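Local atomic coordinates of catalase (Pseudomonas syringae, PDB entry 1M7S), a protein that breaks down hydrogen peroxide into water and oxygen with the help of heme, protecting the cell from peroxide damage. Residues A[109-122]-A[306-318]. Residues are numbered along the deposited sequence; the frame is centred on the assembly and turned at random.
Sequences ATKFYTADGNWDLV and VAMAPANLVPGIE. With HEM (protoporphyrin IX containing Fe), chain E.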
ATOM      1  N   ALA A 109     -22.803  13.250   7.256  1.00  4.16           N
ATOM      2  CA  ALA A 109     -22.842  11.798   7.155  1.00  6.45           C
ATOM      3  C   ALA A 109     -23.083  11.169   8.539  1.00  7.98           C
ATOM      4  O   ALA A 109     -22.326  11.367   9.502  1.00  5.45           O
ATOM      5  CB  ALA A 109     -21.523  11.308   6.547  1.00  6.54           C
ATOM      6  N   THR A 110     -24.079  10.294   8.590  1.00  6.47           N
ATOM      7  CA  THR A 110     -24.473   9.680   9.881  1.00  6.82           C
ATOM      8  C   THR A 110     -24.339   8.169   9.771  1.00  8.02           C
ATOM      9  O   THR A 110     -24.911   7.573   8.847  1.00  7.94           O
ATOM     10  CB  THR A 110     -25.934  10.034  10.190  1.00  7.78           C
ATOM     11  OG1 THR A 110     -26.102  11.447  10.250  1.00  7.24           O
ATOM     12  CG2 THR A 110     -26.363   9.457  11.572  1.00  6.51           C
ATOM     13  N   LYS A 111     -23.502   7.555  10.611  1.00  6.49           N
ATOM     14  CA  LYS A 111     -23.374   6.122  10.700  1.00  6.48           C
ATOM     15  C   LYS A 111     -24.315   5.670  11.862  1.00  6.75           C
ATOM     16  O   LYS A 111     -24.059   6.088  12.992  1.00  7.54           O
ATOM     17  CB  LYS A 111     -21.947   5.730  11.053  1.00  5.47           C
ATOM     18  CG  LYS A 111     -21.722   4.244  11.242  1.00  6.07           C
ATOM     19  CD  LYS A 111     -20.244   3.815  11.334  1.00  8.71           C
ATOM     20  CE  LYS A 111     -19.503   4.075  10.017  1.00  5.83           C
ATOM     21  NZ  LYS A 111     -20.095   3.317   8.869  1.00  6.42           N
ATOM     22  N   PHE A 112     -25.338   4.905  11.504  1.00  7.30           N
ATOM     23  CA  PHE A 112     -26.248   4.466  12.596  1.00  7.16           C
ATOM     24  C   PHE A 112     -25.856   3.052  12.981  1.00  8.43           C
ATOM     25  O   PHE A 112     -25.794   2.183  12.106  1.00  9.27           O
ATOM     26  CB  PHE A 112     -27.670   4.399  12.076  1.00  8.08           C
ATOM     27  CG  PHE A 112     -28.389   5.662  11.763  1.00  7.87           C
ATOM     28  CD1 PHE A 112     -28.241   6.282  10.518  1.00  7.33           C
ATOM     29  CD2 PHE A 112     -29.250   6.253  12.671  1.00  6.10           C
ATOM     30  CE1 PHE A 112     -28.962   7.422  10.203  1.00  7.83           C
ATOM     31  CE2 PHE A 112     -29.956   7.393  12.355  1.00  7.51           C
ATOM     32  CZ  PHE A 112     -29.835   8.007  11.107  1.00  9.30           C
ATOM     33  N   TYR A 113     -25.491   2.776  14.223  1.00  7.47           N
ATOM     34  CA  TYR A 113     -25.035   1.444  14.592  1.00  8.00           C
ATOM     35  C   TYR A 113     -26.297   0.654  15.041  1.00 10.87           C
ATOM     36  O   TYR A 113     -26.474   0.542  16.252  1.00 10.38           O
ATOM     37  CB  TYR A 113     -24.019   1.506  15.700  1.00  9.89           C
ATOM     38  CG  TYR A 113     -22.702   2.244  15.391  1.00  7.51           C
ATOM     39  CD1 TYR A 113     -21.641   1.577  14.860  1.00  8.77           C
ATOM     40  CD2 TYR A 113     -22.598   3.581  15.685  1.00 10.93           C
ATOM     41  CE1 TYR A 113     -20.425   2.232  14.600  1.00  7.36           C
ATOM     42  CE2 TYR A 113     -21.391   4.283  15.461  1.00 12.34           C
ATOM     43  CZ  TYR A 113     -20.337   3.578  14.920  1.00 10.22           C
ATOM     44  OH  TYR A 113     -19.142   4.249  14.693  1.00  9.37           O
ATOM     45  N   THR A 114     -27.101   0.297  14.059  1.00 11.02           N
ATOM     46  CA  THR A 114     -28.412  -0.306  14.375  1.00 12.47           C
ATOM     47  C   THR A 114     -28.286  -1.749  14.810  1.00 12.49           C
ATOM     48  O   THR A 114     -27.312  -2.465  14.649  1.00 12.29           O
ATOM     49  CB  THR A 114     -29.461  -0.275  13.242  1.00 11.25           C
ATOM     50  OG1 THR A 114     -29.329  -1.418  12.407  1.00  9.52           O
ATOM     51  CG2 THR A 114     -29.332   1.010  12.411  1.00 11.79           C
ATOM     52  N   ALA A 115     -29.439  -2.195  15.344  1.00 15.34           N
ATOM     53  CA  ALA A 115     -29.541  -3.594  15.804  1.00 15.17           C
ATOM     54  C   ALA A 115     -29.615  -4.575  14.667  1.00 15.66           C
ATOM     55  O   ALA A 115     -29.613  -5.789  14.945  1.00 18.32           O
ATOM     56  CB  ALA A 115     -30.846  -3.630  16.645  1.00 17.73           C
ATOM     57  N   ASP A 116     -29.692  -4.187  13.402  1.00 12.14           N
ATOM     58  CA  ASP A 116     -29.669  -4.992  12.225  1.00 14.45           C
ATOM     59  C   ASP A 116     -28.363  -4.792  11.402  1.00 11.87           C
ATOM     60  O   ASP A 116     -28.257  -5.366  10.330  1.00 12.55           O
ATOM     61  CB  ASP A 116     -30.752  -4.654  11.190  1.00 16.55           C
ATOM     62  CG  ASP A 116     -32.168  -4.529  11.636  1.00 22.30           C
ATOM     63  OD1 ASP A 116     -32.506  -5.106  12.704  1.00 24.08           O
ATOM     64  OD2 ASP A 116     -32.936  -3.859  10.881  1.00 23.91           O
ATOM     65  N   GLY A 117     -27.447  -4.020  11.932  1.00 10.52           N
ATOM     66  CA  GLY A 117     -26.192  -3.745  11.195  1.00 12.12           C
ATOM     67  C   GLY A 117     -26.031  -2.233  11.074  1.00 11.46           C
ATOM     68  O   GLY A 117     -26.895  -1.387  11.382  1.00  9.57           O
ATOM     69  N   ASN A 118     -24.876  -1.822  10.521  1.00 11.44           N
ATOM     70  CA  ASN A 118     -24.671  -0.371  10.356  1.00 10.12           C
ATOM     71  C   ASN A 118     -25.285   0.125   9.040  1.00  9.42           C
ATOM     72  O   ASN A 118     -25.067  -0.452   7.996  1.00 11.57           O
ATOM     73  CB  ASN A 118     -23.194   0.008  10.380  1.00 11.82           C
ATOM     74  CG  ASN A 118     -22.477  -0.307  11.679  1.00 12.04           C
ATOM     75  OD1 ASN A 118     -23.113  -0.579  12.715  1.00 10.63           O
ATOM     76  ND2 ASN A 118     -21.148  -0.237  11.593  1.00 12.01           N
ATOM     77  N   TRP A 119     -26.073   1.167   9.174  1.00  6.92           N
ATOM     78  CA  TRP A 119     -26.670   1.880   8.086  1.00  7.72           C
ATOM     79  C   TRP A 119     -26.069   3.281   8.053  1.00  5.84           C
ATOM     80  O   TRP A 119     -26.174   4.026   9.028  1.00  7.38           O
ATOM     81  CB  TRP A 119     -28.186   2.049   8.259  1.00  7.76           C
ATOM     82  CG  TRP A 119     -28.787   2.914   7.177  1.00  7.61           C
ATOM     83  CD1 TRP A 119     -28.530   2.825   5.828  1.00  8.12           C
ATOM     84  CD2 TRP A 119     -29.745   3.943   7.340  1.00  8.29           C
ATOM     85  NE1 TRP A 119     -29.260   3.779   5.164  1.00  7.65           N
ATOM     86  CE2 TRP A 119     -30.017   4.471   6.062  1.00  7.89           C
ATOM     87  CE3 TRP A 119     -30.399   4.484   8.451  1.00 11.80           C
ATOM     88  CZ2 TRP A 119     -30.946   5.501   5.863  1.00 10.96           C
ATOM     89  CZ3 TRP A 119     -31.307   5.518   8.246  1.00 11.73           C
ATOM     90  CH2 TRP A 119     -31.561   6.018   6.961  1.00 12.00           C
ATOM     91  N   ASP A 120     -25.555   3.702   6.903  1.00  8.87           N
ATOM     92  CA  ASP A 120     -24.986   5.061   6.785  1.00  6.75           C
ATOM     93  C   ASP A 120     -25.873   5.931   5.909  1.00  8.22           C
ATOM     94  O   ASP A 120     -26.178   5.615   4.727  1.00  7.18           O
ATOM     95  CB  ASP A 120     -23.617   5.014   6.064  1.00  8.10           C
ATOM     96  CG  ASP A 120     -22.525   4.311   6.827  1.00 10.84           C
ATOM     97  OD1 ASP A 120     -21.513   3.941   6.207  1.00  8.84           O
ATOM     98  OD2 ASP A 120     -22.672   4.062   8.051  1.00 11.43           O
ATOM     99  N   LEU A 121     -26.285   7.050   6.450  1.00  6.85           N
ATOM    100  CA  LEU A 121     -27.041   8.024   5.680  1.00  5.24           C
ATOM    101  C   LEU A 121     -26.040   9.139   5.313  1.00  4.74           C
ATOM    102  O   LEU A 121     -25.761  10.034   6.108  1.00  5.91           O
ATOM    103  CB  LEU A 121     -28.215   8.540   6.487  1.00  6.64           C
ATOM    104  CG  LEU A 121     -29.044   9.595   5.753  1.00  9.42           C
ATOM    105  CD1 LEU A 121     -29.520   9.157   4.374  1.00  9.15           C
ATOM    106  CD2 LEU A 121     -30.243   9.989   6.657  1.00 10.80           C
ATOM    107  N   VAL A 122     -25.477   9.114   4.114  1.00  5.17           N
ATOM    108  CA  VAL A 122     -24.406  10.066   3.726  1.00  7.20           C
ATOM    109  C   VAL A 122     -25.009  11.245   2.964  1.00  8.34           C
ATOM    110  O   VAL A 122     -25.335  11.079   1.776  1.00  6.90           O
ATOM    111  CB  VAL A 122     -23.388   9.317   2.858  1.00  7.95           C
ATOM    112  CG1 VAL A 122     -22.153  10.187   2.623  1.00  7.95           C
ATOM    113  CG2 VAL A 122     -22.988   8.013   3.547  1.00  9.59           C
ATOM    114  N   VAL A 306     -13.136   6.749  10.003  1.00  7.51           N
ATOM    115  CA  VAL A 306     -14.516   6.306   9.810  1.00  6.79           C
ATOM    116  C   VAL A 306     -14.786   6.121   8.326  1.00  7.34           C
ATOM    117  O   VAL A 306     -14.312   6.868   7.461  1.00  8.28           O
ATOM    118  CB  VAL A 306     -15.499   7.243  10.519  1.00  8.87           C
ATOM    119  CG1 VAL A 306     -15.651   8.609   9.833  1.00  8.12           C
ATOM    120  CG2 VAL A 306     -16.849   6.556  10.736  1.00  8.34           C
ATOM    121  N   ALA A 307     -15.557   5.096   7.983  1.00  5.26           N
ATOM    122  CA  ALA A 307     -15.869   4.713   6.607  1.00  5.11           C
ATOM    123  C   ALA A 307     -17.379   4.844   6.386  1.00  8.94           C
ATOM    124  O   ALA A 307     -18.135   3.993   6.868  1.00  9.38           O
ATOM    125  CB  ALA A 307     -15.384   3.288   6.367  1.00  9.20           C
ATOM    126  N   MET A 308     -17.794   5.992   5.846  1.00  4.71           N
ATOM    127  CA  MET A 308     -19.223   6.209   5.583  1.00  6.21           C
ATOM    128  C   MET A 308     -19.540   5.729   4.173  1.00  7.79           C
ATOM    129  O   MET A 308     -18.798   6.131   3.264  1.00  8.50           O
ATOM    130  CB  MET A 308     -19.530   7.715   5.642  1.00  6.53           C
ATOM    131  CG  MET A 308     -19.225   8.418   6.967  1.00  7.54           C
ATOM    132  SD  MET A 308     -20.474   7.823   8.175  1.00  8.26           S
ATOM    133  CE  MET A 308     -20.055   8.892   9.555  1.00  8.13           C
ATOM    134  N   ALA A 309     -20.550   4.889   3.959  1.00  6.72           N
ATOM    135  CA  ALA A 309     -20.807   4.429   2.589  1.00  7.76           C
ATOM    136  C   ALA A 309     -22.280   4.136   2.398  1.00  8.42           C
ATOM    137  O   ALA A 309     -22.853   3.365   3.180  1.00  9.82           O
ATOM    138  CB  ALA A 309     -20.000   3.122   2.402  1.00  6.76           C
ATOM    139  N   PRO A 310     -22.856   4.603   1.321  1.00  9.41           N
ATOM    140  CA  PRO A 310     -24.247   4.328   0.978  1.00  9.97           C
ATOM    141  C   PRO A 310     -24.436   2.832   0.841  1.00 10.97           C
ATOM    142  O   PRO A 310     -25.526   2.309   1.069  1.00 13.79           O
ATOM    143  CB  PRO A 310     -24.567   5.162  -0.277  1.00  9.63           C
ATOM    144  CG  PRO A 310     -23.515   6.245  -0.185  1.00  7.89           C
ATOM    145  CD  PRO A 310     -22.251   5.556   0.351  1.00  7.01           C
ATOM    146  N   ALA A 311     -23.399   2.015   0.549  1.00 10.42           N
ATOM    147  CA  ALA A 311     -23.508   0.589   0.456  1.00 10.23           C
ATOM    148  C   ALA A 311     -23.779  -0.029   1.847  1.00 12.40           C
ATOM    149  O   ALA A 311     -24.111  -1.214   1.829  1.00 10.40           O
ATOM    150  CB  ALA A 311     -22.251  -0.065  -0.109  1.00  9.70           C
ATOM    151  N   ASN A 312     -23.568   0.649   2.958  1.00 10.11           N
ATOM    152  CA  ASN A 312     -23.814  -0.008   4.246  1.00 11.80           C
ATOM    153  C   ASN A 312     -25.336   0.160   4.484  1.00 10.84           C
ATOM    154  O   ASN A 312     -25.782   1.224   4.896  1.00 11.33           O
ATOM    155  CB  ASN A 312     -23.003   0.647   5.354  1.00 12.72           C
ATOM    156  CG  ASN A 312     -21.526   0.314   5.290  1.00 13.67           C
ATOM    157  OD1 ASN A 312     -21.163  -0.792   4.911  1.00 15.76           O
ATOM    158  ND2 ASN A 312     -20.630   1.241   5.665  1.00 15.08           N
ATOM    159  N   LEU A 313     -26.067  -0.869   4.128  1.00 12.75           N
ATOM    160  CA  LEU A 313     -27.526  -0.906   4.180  1.00 13.41           C
ATOM    161  C   LEU A 313     -28.010  -2.036   5.087  1.00 13.16           C
ATOM    162  O   LEU A 313     -27.251  -2.969   5.339  1.00 14.98           O
ATOM    163  CB  LEU A 313     -28.051  -1.293   2.774  1.00 13.47           C
ATOM    164  CG  LEU A 313     -27.829  -0.203   1.722  1.00 17.62           C
ATOM    165  CD1 LEU A 313     -27.914  -0.806   0.316  1.00 18.28           C
ATOM    166  CD2 LEU A 313     -28.813   0.938   1.934  1.00 16.28           C
ATOM    167  N   VAL A 314     -29.242  -1.882   5.547  1.00 14.22           N
ATOM    168  CA  VAL A 314     -29.824  -2.975   6.388  1.00 13.60           C
ATOM    169  C   VAL A 314     -31.103  -3.378   5.657  1.00 15.33           C
ATOM    170  O   VAL A 314     -31.721  -2.575   4.927  1.00 15.38           O
ATOM    171  CB  VAL A 314     -30.054  -2.398   7.780  1.00 14.43           C
ATOM    172  CG1 VAL A 314     -28.733  -2.077   8.520  1.00 13.58           C
ATOM    173  CG2 VAL A 314     -30.856  -1.107   7.791  1.00 13.68           C
ATOM    174  N   PRO A 315     -31.634  -4.541   5.951  1.00 17.00           N
ATOM    175  CA  PRO A 315     -32.883  -5.037   5.367  1.00 16.46           C
ATOM    176  C   PRO A 315     -33.960  -4.017   5.656  1.00 15.60           C
ATOM    177  O   PRO A 315     -34.097  -3.545   6.790  1.00 17.38           O
ATOM    178  CB  PRO A 315     -33.119  -6.413   6.024  1.00 18.36           C
ATOM    179  CG  PRO A 315     -31.672  -6.840   6.295  1.00 19.69           C
ATOM    180  CD  PRO A 315     -31.023  -5.556   6.825  1.00 17.51           C
ATOM    181  N   GLY A 316     -34.700  -3.575   4.652  1.00 14.53           N
ATOM    182  CA  GLY A 316     -35.713  -2.543   4.816  1.00 12.62           C
ATOM    183  C   GLY A 316     -35.301  -1.223   4.158  1.00 11.55           C
ATOM    184  O   GLY A 316     -36.089  -0.292   4.089  1.00 12.42           O
ATOM    185  N   ILE A 317     -34.032  -1.127   3.750  1.00  9.80           N
ATOM    186  CA  ILE A 317     -33.556   0.145   3.178  1.00 10.08           C
ATOM    187  C   ILE A 317     -32.707  -0.225   1.978  1.00  9.56           C
ATOM    188  O   ILE A 317     -31.808  -1.066   2.098  1.00  9.51           O
ATOM    189  CB  ILE A 317     -32.684   0.970   4.146  1.00  9.92           C
ATOM    190  CG1 ILE A 317     -33.333   1.196   5.495  1.00  9.04           C
ATOM    191  CG2 ILE A 317     -32.354   2.288   3.433  1.00  9.12           C
ATOM    192  CD1 ILE A 317     -32.661   2.012   6.569  1.00  9.29           C
ATOM    193  N   GLU A 318     -33.024   0.330   0.823  1.00  9.69           N
ATOM    194  CA  GLU A 318     -32.246  -0.019  -0.383  1.00 11.41           C
ATOM    195  C   GLU A 318     -32.070   1.300  -1.167  1.00 10.50           C
ATOM    196  O   GLU A 318     -32.817   2.263  -1.024  1.00 10.39           O
ATOM    197  CB  GLU A 318     -33.034  -1.008  -1.252  1.00 14.09           C
ATOM    198  CG  GLU A 318     -33.348  -2.393  -0.745  1.00 15.92           C
ATOM    199  CD  GLU A 318     -34.073  -3.369  -1.634  1.00 18.98           C
ATOM    200  OE1 GLU A 318     -34.336  -3.125  -2.844  1.00 19.55           O
ATOM    201  OE2 GLU A 318     -34.440  -4.483  -1.154  1.00 17.65           O
TER
HETATM  202  CHA HEM E 600     -17.406  11.446   0.381  1.00  6.54           C
HETATM  203  CHB HEM E 600     -21.864  13.318   0.173  1.00  8.71           C
HETATM  204  CHC HEM E 600     -22.017  12.395  -4.569  1.00  7.82           C
HETATM  205  CHD HEM E 600     -18.018   9.663  -4.141  1.00  4.96           C
HETATM  206  C1A HEM E 600     -18.599  12.042   0.716  1.00  5.59           C
HETATM  207  C2A HEM E 600     -18.932  12.547   2.070  1.00  6.48           C
HETATM  208  C3A HEM E 600     -20.159  13.062   2.010  1.00  7.07           C
HETATM  209  C4A HEM E 600     -20.624  12.924   0.640  1.00  8.02           C
HETATM  210  CMA HEM E 600     -21.000  13.687   3.132  1.00  5.75           C
HETATM  211  CAA HEM E 600     -17.957  12.415   3.252  1.00  7.84           C
HETATM  212  CBA HEM E 600     -18.286  11.244   4.238  1.00  7.61           C
HETATM  213  CGA HEM E 600     -17.353  11.363   5.473  1.00  6.17           C
HETATM  214  O1A HEM E 600     -16.516  10.430   5.543  1.00  7.71           O
HETATM  215  O2A HEM E 600     -17.637  12.334   6.201  1.00  8.89           O
HETATM  216  C1B HEM E 600     -22.314  13.207  -1.116  1.00 10.69           C
HETATM  217  C2B HEM E 600     -23.647  13.562  -1.585  1.00 12.34           C
HETATM  218  C3B HEM E 600     -23.682  13.317  -2.912  1.00 11.49           C
HETATM  219  C4B HEM E 600     -22.397  12.796  -3.288  1.00 11.68           C
HETATM  220  CMB HEM E 600     -24.742  14.134  -0.675  1.00 13.07           C
HETATM  221  CAB HEM E 600     -24.795  13.523  -3.941  1.00 12.55           C
HETATM  222  CBB HEM E 600     -26.080  13.520  -3.643  1.00 14.70           C
HETATM  223  C1C HEM E 600     -21.014  11.494  -4.820  1.00  7.92           C
HETATM  224  C2C HEM E 600     -20.897  10.695  -6.018  1.00  6.72           C
HETATM  225  C3C HEM E 600     -19.811   9.921  -5.892  1.00  7.04           C
HETATM  226  C4C HEM E 600     -19.192  10.260  -4.628  1.00  7.13           C
HETATM  227  CMC HEM E 600     -21.899  10.678  -7.203  1.00  8.55           C
HETATM  228  CAC HEM E 600     -19.211   8.867  -6.843  1.00  7.65           C
HETATM  229  CBC HEM E 600     -19.949   8.011  -7.572  1.00  8.77           C
HETATM  230  C1D HEM E 600     -17.481   9.985  -2.888  1.00  5.78           C
HETATM  231  C2D HEM E 600     -16.221   9.468  -2.382  1.00  7.57           C
HETATM  232  C3D HEM E 600     -16.047   9.949  -1.148  1.00  7.26           C
HETATM  233  C4D HEM E 600     -17.190  10.780  -0.843  1.00  7.23           C
HETATM  234  CMD HEM E 600     -15.318   8.547  -3.221  1.00  7.55           C
HETATM  235  CAD HEM E 600     -14.866   9.688  -0.170  1.00  7.99           C
HETATM  236  CBD HEM E 600     -15.269   8.538   0.822  1.00  4.38           C
HETATM  237  CGD HEM E 600     -14.127   8.056   1.698  1.00  5.61           C
HETATM  238  O1D HEM E 600     -14.466   7.502   2.801  1.00  7.85           O
HETATM  239  O2D HEM E 600     -12.922   8.157   1.361  1.00  6.10           O
HETATM  240  NA  HEM E 600     -19.636  12.343  -0.120  1.00  7.82           N
HETATM  241  NB  HEM E 600     -21.571  12.719  -2.171  1.00  8.78           N
HETATM  242  NC  HEM E 600     -19.942  11.234  -3.994  1.00  8.38           N
HETATM  243  ND  HEM E 600     -18.067  10.743  -1.894  1.00  4.94           N
HETATM  244 FE   HEM E 600     -19.831  11.698  -2.033  1.00  7.98          FE
HETATM  245  O   HOH W   1     -33.681  -5.130   8.815  1.00 37.30           O
HETATM  246  O   HOH W   2     -27.318   3.972   2.804  1.00 13.71           O
HETATM  247  O   HOH W   3     -19.372  14.041  -2.836  1.00 25.12           O
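Asp120 OD1 is gripped by two donors of residues 306-318. Ala309 N reaches Asp120 OD1 at 2.6 Å, on the anti side and near the carboxylate plane. Asn312 ND2 reaches Asp120 OD1 at 2.9 Å, from above that plane, in a nearly straight bond of 169°. The carboxylate and amide planes stand almost perpendicular. The other oxygen, Asp120 OD2, offers its syn lone pair to Lys111 NZ at 2.8 Å, a salt bridge between neighbouring hairpin strands. Lys111 leaves its backbone with CG anti to N (chi1 177°), then bends at its last two torsions. This turns Lys111 NZ back to Asp120 and onto Ala307 O, 2.9 Å away. Asp120 N also donates to Asn312 O, which meets the edge of the Trp119 indole at CD1. Ile317 CD1 sits over one indole face, 3.6 Å from the centroid of the Trp119 six-membered ring and 14° off its normal, a CH-pi contact. Leu121 CB covers part of the opposite face. One water joins Asp120 O to Pro310 O; its bond from Trp119 NE1 is weak. Near the heme, Met308 CG packs on Ala109 CB at 3.7 Å. Val122 touches Met308 CB with CG2 and the porphyrin with CG1. Pro310 also packs on Tyr332, the axial iron ligand by similarity. The contact thus fastens the loop after helix 299-304 to a hairpin of the catalase beta barrel, beside the heme. Lys111 and the two donors to OD1 would favour a charged Asp120, so the buried carboxylate is probably ionised, with its charge balanced locally.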